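Local atomic coordinates of dipeptide transport protein DPPA (Bacillus subtilis, PDB entry 1HI9), a protein that cleaves N-terminal residues from peptides that contain D-amino acids, as a zinc-dependent aminopeptidase assembled into a self-compartmentalizing homodecamer. Residues N40-E45 with R192-K197; L149-D154 with P166-A171. All coordinates share one frame; numbering follows the deposited sequence.

Interaction 1: residues N40-E45 with R192-K197; sequences NYCIAE and RLLTEK
Tyr41, Cys42 and Glu45 of helix 28-48 meet Leu194 and Thr195 of helix 187-203. The two helices pack on one side of the mixed, mainly parallel sheet of an alpha/beta fold. They run roughly the same way, at 32° to each other, and the axes of the two segments approach to 8.6 Å.

The apolar contacts centre on Leu194. Leu194 CB sits 4.2 Å from Cys42 SG and 4.4 Å from Tyr41 CB. Cys42 and Leu194 lie next to the sheet: Cys42 also touches Leu99 and Leu101 of strand 97-103, and Leu194 reaches Ala171 and Val173 of strand 169-176. The pair thus lies between the two helices and these strands.

Between these segments Glu45 meets Thr195 through van der Waals contacts; farther along helix 187-203 it also touches Thr198 and Ala199. Glu45 CG is anti to the backbone N (chi1 -172°) and rests 3.2 Å from Thr195 O. The chain then bends at chi2, and Glu45 OE1 comes 3.5 Å from the methyl CG2 of Thr195. The two side chains cross at about a right angle. OE2 bonds to Asn48 ND2 and Ser49 OG. With an alanine in place of Glu45, Asn48 ND2 and Ser49 OG would probably lose this acceptor and a gap would open beside the Thr195 methyl.

The Tyr41 ring lies obliquely to Thr195, with Tyr41 CD2 4.1 Å from Thr195 OG1. CG of Tyr41 is anti to its carbonyl carbon (chi1 -76°), and the ring also touches Arg190. A water lies at the edge of this ring, in its plane. It is placed to donate to Tyr41 O, but the modelled distance is suspiciously short and its length doubtful. The same water donates to Thr195 OG1, which also bonds to Gly191 O, at 3.0 Å.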
ATOM      1  N   ASN A  40       3.982 -19.769  33.500  1.00 41.28           N
ATOM      2  CA  ASN A  40       5.096 -20.091  34.379  1.00 42.00           C
ATOM      3  C   ASN A  40       4.647 -20.188  35.829  1.00 41.89           C
ATOM      4  O   ASN A  40       5.116 -21.057  36.563  1.00 41.22           O
ATOM      5  CB  ASN A  40       6.230 -19.067  34.247  1.00 42.26           C
ATOM      6  CG  ASN A  40       7.022 -19.233  32.954  1.00 43.10           C
ATOM      7  OD1 ASN A  40       7.118 -20.331  32.399  1.00 43.16           O
ATOM      8  ND2 ASN A  40       7.609 -18.142  32.484  1.00 42.71           N
ATOM      9  N   TYR A  41       3.729 -19.322  36.246  1.00 42.09           N
ATOM     10  CA  TYR A  41       3.268 -19.384  37.628  1.00 42.90           C
ATOM     11  C   TYR A  41       2.712 -20.775  37.932  1.00 43.14           C
ATOM     12  O   TYR A  41       3.052 -21.381  38.950  1.00 42.87           O
ATOM     13  CB  TYR A  41       2.201 -18.326  37.902  1.00 42.00           C
ATOM     14  CG  TYR A  41       2.749 -16.934  38.062  1.00 41.96           C
ATOM     15  CD1 TYR A  41       2.490 -15.956  37.111  1.00 41.52           C
ATOM     16  CD2 TYR A  41       3.497 -16.583  39.185  1.00 42.19           C
ATOM     17  CE1 TYR A  41       2.950 -14.659  37.271  1.00 43.90           C
ATOM     18  CE2 TYR A  41       3.969 -15.285  39.356  1.00 42.84           C
ATOM     19  CZ  TYR A  41       3.687 -14.323  38.393  1.00 44.02           C
ATOM     20  OH  TYR A  41       4.118 -13.023  38.551  1.00 43.94           O
ATOM     21  N   CYS A  42       1.875 -21.290  37.035  1.00 43.22           N
ATOM     22  CA  CYS A  42       1.287 -22.612  37.233  1.00 43.62           C
ATOM     23  C   CYS A  42       2.315 -23.729  37.135  1.00 43.44           C
ATOM     24  O   CYS A  42       2.300 -24.672  37.928  1.00 45.79           O
ATOM     25  CB  CYS A  42       0.166 -22.853  36.221  1.00 43.28           C
ATOM     26  SG  CYS A  42      -1.217 -21.694  36.400  1.00 46.87           S
ATOM     27  N   ILE A  43       3.202 -23.629  36.158  1.00 42.16           N
ATOM     28  CA  ILE A  43       4.239 -24.628  35.985  1.00 43.11           C
ATOM     29  C   ILE A  43       5.121 -24.702  37.236  1.00 43.94           C
ATOM     30  O   ILE A  43       5.382 -25.785  37.751  1.00 44.14           O
ATOM     31  CB  ILE A  43       5.116 -24.298  34.763  1.00 42.41           C
ATOM     32  CG1 ILE A  43       4.255 -24.303  33.497  1.00 43.14           C
ATOM     33  CG2 ILE A  43       6.238 -25.322  34.624  1.00 41.00           C
ATOM     34  CD1 ILE A  43       4.956 -23.734  32.266  1.00 42.04           C
ATOM     35  N   ALA A  44       5.570 -23.544  37.714  1.00 44.10           N
ATOM     36  CA  ALA A  44       6.416 -23.470  38.894  1.00 44.04           C
ATOM     37  C   ALA A  44       5.736 -24.128  40.074  1.00 45.35           C
ATOM     38  O   ALA A  44       6.343 -24.923  40.785  1.00 46.67           O
ATOM     39  CB  ALA A  44       6.732 -22.027  39.224  1.00 42.25           C
ATOM     40  N   GLU A  45       4.466 -23.808  40.284  1.00 46.91           N
ATOM     41  CA  GLU A  45       3.743 -24.388  41.400  1.00 48.08           C
ATOM     42  C   GLU A  45       3.450 -25.860  41.171  1.00 48.60           C
ATOM     43  O   GLU A  45       3.308 -26.624  42.121  1.00 47.76           O
ATOM     44  CB  GLU A  45       2.444 -23.625  41.656  1.00 48.99           C
ATOM     45  CG  GLU A  45       1.737 -24.059  42.927  1.00 49.88           C
ATOM     46  CD  GLU A  45       2.701 -24.200  44.097  1.00 50.54           C
ATOM     47  OE1 GLU A  45       3.536 -23.287  44.295  1.00 52.07           O
ATOM     48  OE2 GLU A  45       2.616 -25.217  44.817  1.00 50.50           O
ATOM     49  N   ARG A 192      -0.275 -14.789  42.401  1.00 48.38           N
ATOM     50  CA  ARG A 192      -0.522 -15.428  43.685  1.00 50.07           C
ATOM     51  C   ARG A 192      -1.759 -16.300  43.553  1.00 48.35           C
ATOM     52  O   ARG A 192      -1.740 -17.477  43.913  1.00 46.63           O
ATOM     53  CB  ARG A 192      -0.753 -14.382  44.771  1.00 53.63           C
ATOM     54  CG  ARG A 192       0.396 -13.426  44.974  1.00 57.77           C
ATOM     55  CD  ARG A 192       0.008 -12.436  46.057  1.00 61.18           C
ATOM     56  NE  ARG A 192       0.797 -11.238  45.932  1.00 65.30           N
ATOM     57  CZ  ARG A 192       0.405  -9.975  45.787  1.00 66.20           C
ATOM     58  NH1 ARG A 192      -0.862  -9.581  45.736  1.00 65.44           N
ATOM     59  NH2 ARG A 192       1.369  -9.082  45.678  1.00 67.28           N
ATOM     60  N   LEU A 193      -2.830 -15.713  43.023  1.00 46.77           N
ATOM     61  CA  LEU A 193      -4.074 -16.438  42.834  1.00 45.29           C
ATOM     62  C   LEU A 193      -3.821 -17.754  42.106  1.00 44.78           C
ATOM     63  O   LEU A 193      -4.249 -18.817  42.558  1.00 44.32           O
ATOM     64  CB  LEU A 193      -5.070 -15.590  42.043  1.00 44.67           C
ATOM     65  CG  LEU A 193      -6.426 -16.270  41.771  1.00 46.23           C
ATOM     66  CD1 LEU A 193      -7.070 -16.680  43.098  1.00 43.96           C
ATOM     67  CD2 LEU A 193      -7.342 -15.328  41.006  1.00 43.53           C
ATOM     68  N   LEU A 194      -3.115 -17.680  40.984  1.00 45.12           N
ATOM     69  CA  LEU A 194      -2.816 -18.875  40.197  1.00 44.90           C
ATOM     70  C   LEU A 194      -1.961 -19.856  40.993  1.00 45.85           C
ATOM     71  O   LEU A 194      -2.190 -21.065  40.950  1.00 44.50           O
ATOM     72  CB  LEU A 194      -2.105 -18.484  38.896  1.00 43.94           C
ATOM     73  CG  LEU A 194      -2.963 -17.694  37.887  1.00 43.67           C
ATOM     74  CD1 LEU A 194      -2.096 -17.105  36.784  1.00 41.63           C
ATOM     75  CD2 LEU A 194      -4.016 -18.616  37.305  1.00 43.38           C
ATOM     76  N   THR A 195      -0.980 -19.327  41.722  1.00 47.12           N
ATOM     77  CA  THR A 195      -0.100 -20.154  42.538  1.00 47.79           C
ATOM     78  C   THR A 195      -0.887 -20.930  43.596  1.00 48.98           C
ATOM     79  O   THR A 195      -0.747 -22.150  43.715  1.00 47.91           O
ATOM     80  CB  THR A 195       0.965 -19.298  43.241  1.00 47.87           C
ATOM     81  OG1 THR A 195       1.761 -18.640  42.252  1.00 47.44           O
ATOM     82  CG2 THR A 195       1.869 -20.177  44.109  1.00 47.56           C
ATOM     83  N   GLU A 196      -1.712 -20.216  44.360  1.00 50.35           N
ATOM     84  CA  GLU A 196      -2.526 -20.838  45.403  1.00 50.69           C
ATOM     85  C   GLU A 196      -3.505 -21.840  44.798  1.00 49.96           C
ATOM     86  O   GLU A 196      -3.580 -22.988  45.233  1.00 50.27           O
ATOM     87  CB  GLU A 196      -3.314 -19.776  46.173  1.00 53.36           C
ATOM     88  CG  GLU A 196      -2.482 -18.596  46.650  1.00 57.20           C
ATOM     89  CD  GLU A 196      -3.327 -17.507  47.312  1.00 60.27           C
ATOM     90  OE1 GLU A 196      -4.422 -17.194  46.779  1.00 61.94           O
ATOM     91  OE2 GLU A 196      -2.891 -16.957  48.354  1.00 61.24           O
ATOM     92  N   LYS A 197      -4.245 -21.401  43.785  1.00 47.95           N
ATOM     93  CA  LYS A 197      -5.221 -22.259  43.136  1.00 45.63           C
ATOM     94  C   LYS A 197      -4.602 -23.520  42.539  1.00 44.23           C
ATOM     95  O   LYS A 197      -5.187 -24.598  42.609  1.00 42.21           O
ATOM     96  CB  LYS A 197      -5.956 -21.473  42.055  1.00 44.92           C
ATOM     97  CG  LYS A 197      -6.866 -20.395  42.604  1.00 45.52           C
ATOM     98  CD  LYS A 197      -8.121 -20.982  43.238  1.00 45.11           C
ATOM     99  CE  LYS A 197      -9.068 -19.873  43.672  1.00 44.91           C
ATOM    100  NZ  LYS A 197     -10.382 -20.409  44.132  1.00 44.02           N
TER
HETATM  101  O   HOH W   1       4.055 -20.095  40.905  1.00 38.83           O

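Interaction 2: residues L149-D154 with P166-A171; sequences LMVAGD and PNVTTA
Val151 N donates to Thr169 O at 2.9 Å, with the donor nearly in line with the carbonyl bond. Met150 CA adds a CH-O contact to the same oxygen, so Thr169 O is approached by two neighbouring residues. Val151 O is met in a similar way. It accepts from Ala171 N at 3.0 Å, and Thr170 CA lies 3.2 Å from Val151 O. With Thr169 N to Leu149 O and Gly153 N to Ala171 O, four backbone bonds join the segments. The strands are parallel, with Met150 beside Thr169, Val151 beside Thr170 and Ala152 beside Ala171.

Met150, Ala152, Thr169 and Ala171 point to the sheet face covered by helix 187-203. Met150 points its CG away from its own N (chi1 -171°), and this CG passes 3.4 Å from Thr169 O. A bend at chi3 then brings Met150 CE to 4.1 Å from Ala171 CB. Ala152 CB meets that same methyl, Ala171 CB, at 3.9 Å. Leu194 packs on both of these alanines.

Val151 and Thr170 face helix 155-162. Val151 CG2 touches Val168 CG2 at 4.3 Å, and Thr170 OG1 bonds to Glu162 OE1. Past the strand, Asp154 caps the start of that helix through OD1, which accepts from Ala157 N.

Gly153 also bonds to Val173 farther along strand 169-176, and it lies near His104, a zinc ligand. Strand 148-152, helix 155-162 and strand 169-176 form a beta-alpha-beta crossover, the repeating unit of a parallel alpha/beta sheet, here with its first strand ending near the zinc site.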
ATOM      1  N   LEU A 149      -8.353 -30.857  36.658  1.00 43.71           N
ATOM      2  CA  LEU A 149      -8.164 -30.393  38.022  1.00 43.64           C
ATOM      3  C   LEU A 149      -8.403 -28.912  38.241  1.00 42.45           C
ATOM      4  O   LEU A 149      -8.944 -28.506  39.270  1.00 42.40           O
ATOM      5  CB  LEU A 149      -6.754 -30.748  38.490  1.00 43.47           C
ATOM      6  CG  LEU A 149      -6.385 -32.226  38.355  1.00 45.54           C
ATOM      7  CD1 LEU A 149      -4.988 -32.466  38.934  1.00 45.79           C
ATOM      8  CD2 LEU A 149      -7.413 -33.082  39.087  1.00 45.15           C
ATOM      9  N   MET A 150      -8.000 -28.103  37.269  1.00 42.09           N
ATOM     10  CA  MET A 150      -8.133 -26.660  37.389  1.00 39.86           C
ATOM     11  C   MET A 150      -8.426 -25.984  36.054  1.00 38.87           C
ATOM     12  O   MET A 150      -8.020 -26.464  34.997  1.00 39.63           O
ATOM     13  CB  MET A 150      -6.838 -26.091  37.967  1.00 39.16           C
ATOM     14  CG  MET A 150      -6.890 -24.628  38.355  1.00 41.07           C
ATOM     15  SD  MET A 150      -5.264 -24.068  38.870  1.00 43.00           S
ATOM     16  CE  MET A 150      -5.130 -22.525  37.979  1.00 46.71           C
ATOM     17  N   VAL A 151      -9.126 -24.861  36.123  1.00 37.21           N
ATOM     18  CA  VAL A 151      -9.463 -24.071  34.952  1.00 36.85           C
ATOM     19  C   VAL A 151      -9.309 -22.604  35.346  1.00 37.36           C
ATOM     20  O   VAL A 151      -9.929 -22.155  36.308  1.00 35.96           O
ATOM     21  CB  VAL A 151     -10.925 -24.330  34.493  1.00 37.15           C
ATOM     22  CG1 VAL A 151     -11.300 -23.379  33.363  1.00 36.02           C
ATOM     23  CG2 VAL A 151     -11.081 -25.772  34.018  1.00 35.65           C
ATOM     24  N   ALA A 152      -8.466 -21.869  34.621  1.00 36.56           N
ATOM     25  CA  ALA A 152      -8.243 -20.456  34.900  1.00 36.10           C
ATOM     26  C   ALA A 152      -8.651 -19.608  33.705  1.00 37.00           C
ATOM     27  O   ALA A 152      -8.536 -20.031  32.552  1.00 37.40           O
ATOM     28  CB  ALA A 152      -6.788 -20.210  35.233  1.00 37.10           C
ATOM     29  N   GLY A 153      -9.132 -18.406  33.990  1.00 35.88           N
ATOM     30  CA  GLY A 153      -9.566 -17.504  32.942  1.00 35.76           C
ATOM     31  C   GLY A 153     -10.375 -16.401  33.592  1.00 36.10           C
ATOM     32  O   GLY A 153     -10.074 -15.997  34.717  1.00 38.95           O
ATOM     33  N   ASP A 154     -11.393 -15.899  32.904  1.00 35.03           N
ATOM     34  CA  ASP A 154     -12.228 -14.856  33.483  1.00 35.49           C
ATOM     35  C   ASP A 154     -13.271 -15.511  34.394  1.00 36.30           C
ATOM     36  O   ASP A 154     -13.345 -16.735  34.484  1.00 33.64           O
ATOM     37  CB  ASP A 154     -12.927 -14.047  32.383  1.00 35.81           C
ATOM     38  CG  ASP A 154     -14.064 -14.820  31.710  1.00 35.41           C
ATOM     39  OD1 ASP A 154     -13.878 -16.001  31.365  1.00 35.06           O
ATOM     40  OD2 ASP A 154     -15.133 -14.231  31.522  1.00 33.38           O
ATOM     41  N   PRO A 166     -17.753 -31.160  38.467  1.00 46.96           N
ATOM     42  CA  PRO A 166     -17.926 -31.085  39.922  1.00 47.23           C
ATOM     43  C   PRO A 166     -16.610 -30.990  40.708  1.00 47.94           C
ATOM     44  O   PRO A 166     -15.655 -31.728  40.442  1.00 48.07           O
ATOM     45  CB  PRO A 166     -18.690 -32.367  40.242  1.00 48.16           C
ATOM     46  CG  PRO A 166     -19.492 -32.611  38.971  1.00 48.93           C
ATOM     47  CD  PRO A 166     -18.453 -32.328  37.905  1.00 47.65           C
ATOM     48  N   ASN A 167     -16.574 -30.081  41.680  1.00 46.61           N
ATOM     49  CA  ASN A 167     -15.409 -29.871  42.538  1.00 45.65           C
ATOM     50  C   ASN A 167     -14.173 -29.329  41.836  1.00 45.35           C
ATOM     51  O   ASN A 167     -13.099 -29.251  42.435  1.00 46.00           O
ATOM     52  CB  ASN A 167     -15.026 -31.169  43.261  1.00 46.88           C
ATOM     53  CG  ASN A 167     -16.206 -31.822  43.942  1.00 46.33           C
ATOM     54  OD1 ASN A 167     -16.906 -31.189  44.730  1.00 44.54           O
ATOM     55  ND2 ASN A 167     -16.441 -33.095  43.633  1.00 45.43           N
ATOM     56  N   VAL A 168     -14.307 -28.955  40.572  1.00 44.25           N
ATOM     57  CA  VAL A 168     -13.167 -28.430  39.841  1.00 43.20           C
ATOM     58  C   VAL A 168     -12.699 -27.130  40.491  1.00 43.40           C
ATOM     59  O   VAL A 168     -13.504 -26.374  41.032  1.00 43.55           O
ATOM     60  CB  VAL A 168     -13.525 -28.150  38.363  1.00 43.46           C
ATOM     61  CG1 VAL A 168     -14.553 -27.028  38.270  1.00 41.73           C
ATOM     62  CG2 VAL A 168     -12.269 -27.786  37.588  1.00 41.68           C
ATOM     63  N   THR A 169     -11.396 -26.881  40.463  1.00 42.53           N
ATOM     64  CA  THR A 169     -10.856 -25.655  41.034  1.00 41.31           C
ATOM     65  C   THR A 169     -10.760 -24.615  39.916  1.00 41.08           C
ATOM     66  O   THR A 169     -10.263 -24.902  38.826  1.00 39.49           O
ATOM     67  CB  THR A 169      -9.458 -25.883  41.640  1.00 41.78           C
ATOM     68  OG1 THR A 169      -9.566 -26.743  42.780  1.00 43.29           O
ATOM     69  CG2 THR A 169      -8.848 -24.563  42.078  1.00 42.90           C
ATOM     70  N   THR A 170     -11.244 -23.410  40.186  1.00 40.71           N
ATOM     71  CA  THR A 170     -11.208 -22.357  39.188  1.00 40.75           C
ATOM     72  C   THR A 170     -10.468 -21.136  39.707  1.00 41.91           C
ATOM     73  O   THR A 170     -10.463 -20.855  40.908  1.00 41.90           O
ATOM     74  CB  THR A 170     -12.627 -21.932  38.758  1.00 40.63           C
ATOM     75  OG1 THR A 170     -13.298 -21.308  39.855  1.00 38.79           O
ATOM     76  CG2 THR A 170     -13.437 -23.146  38.307  1.00 40.88           C
ATOM     77  N   ALA A 171      -9.844 -20.408  38.786  1.00 41.38           N
ATOM     78  CA  ALA A 171      -9.098 -19.209  39.134  1.00 40.80           C
ATOM     79  C   ALA A 171      -9.512 -18.084  38.197  1.00 40.90           C
ATOM     80  O   ALA A 171      -9.149 -18.074  37.021  1.00 40.57           O
ATOM     81  CB  ALA A 171      -7.605 -19.475  39.017  1.00 40.37           C
TER

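Strand 2-7 is followed by helix 28-48, which supplies residues 40-45. The chain then builds much of the parallel sheet before strand 148-152. Interaction 2 closes a short loop there, from 149-154 through helix 155-162 to 166-171. After strand 181-184, helix 187-203 brings residues 192-197 back to helix 28-48, so interaction 1 closes a long loop that contains interaction 2 entirely. The contact centres are 13 Å apart, yet they touch. Lys197 CG lies 3.8 Å from Ala171 CB, and Lys197 NZ makes a weak hydrogen bond to Thr170 O. Interaction 2 pairs neighbouring strands, and interaction 1 joins two helices on one face of that sheet.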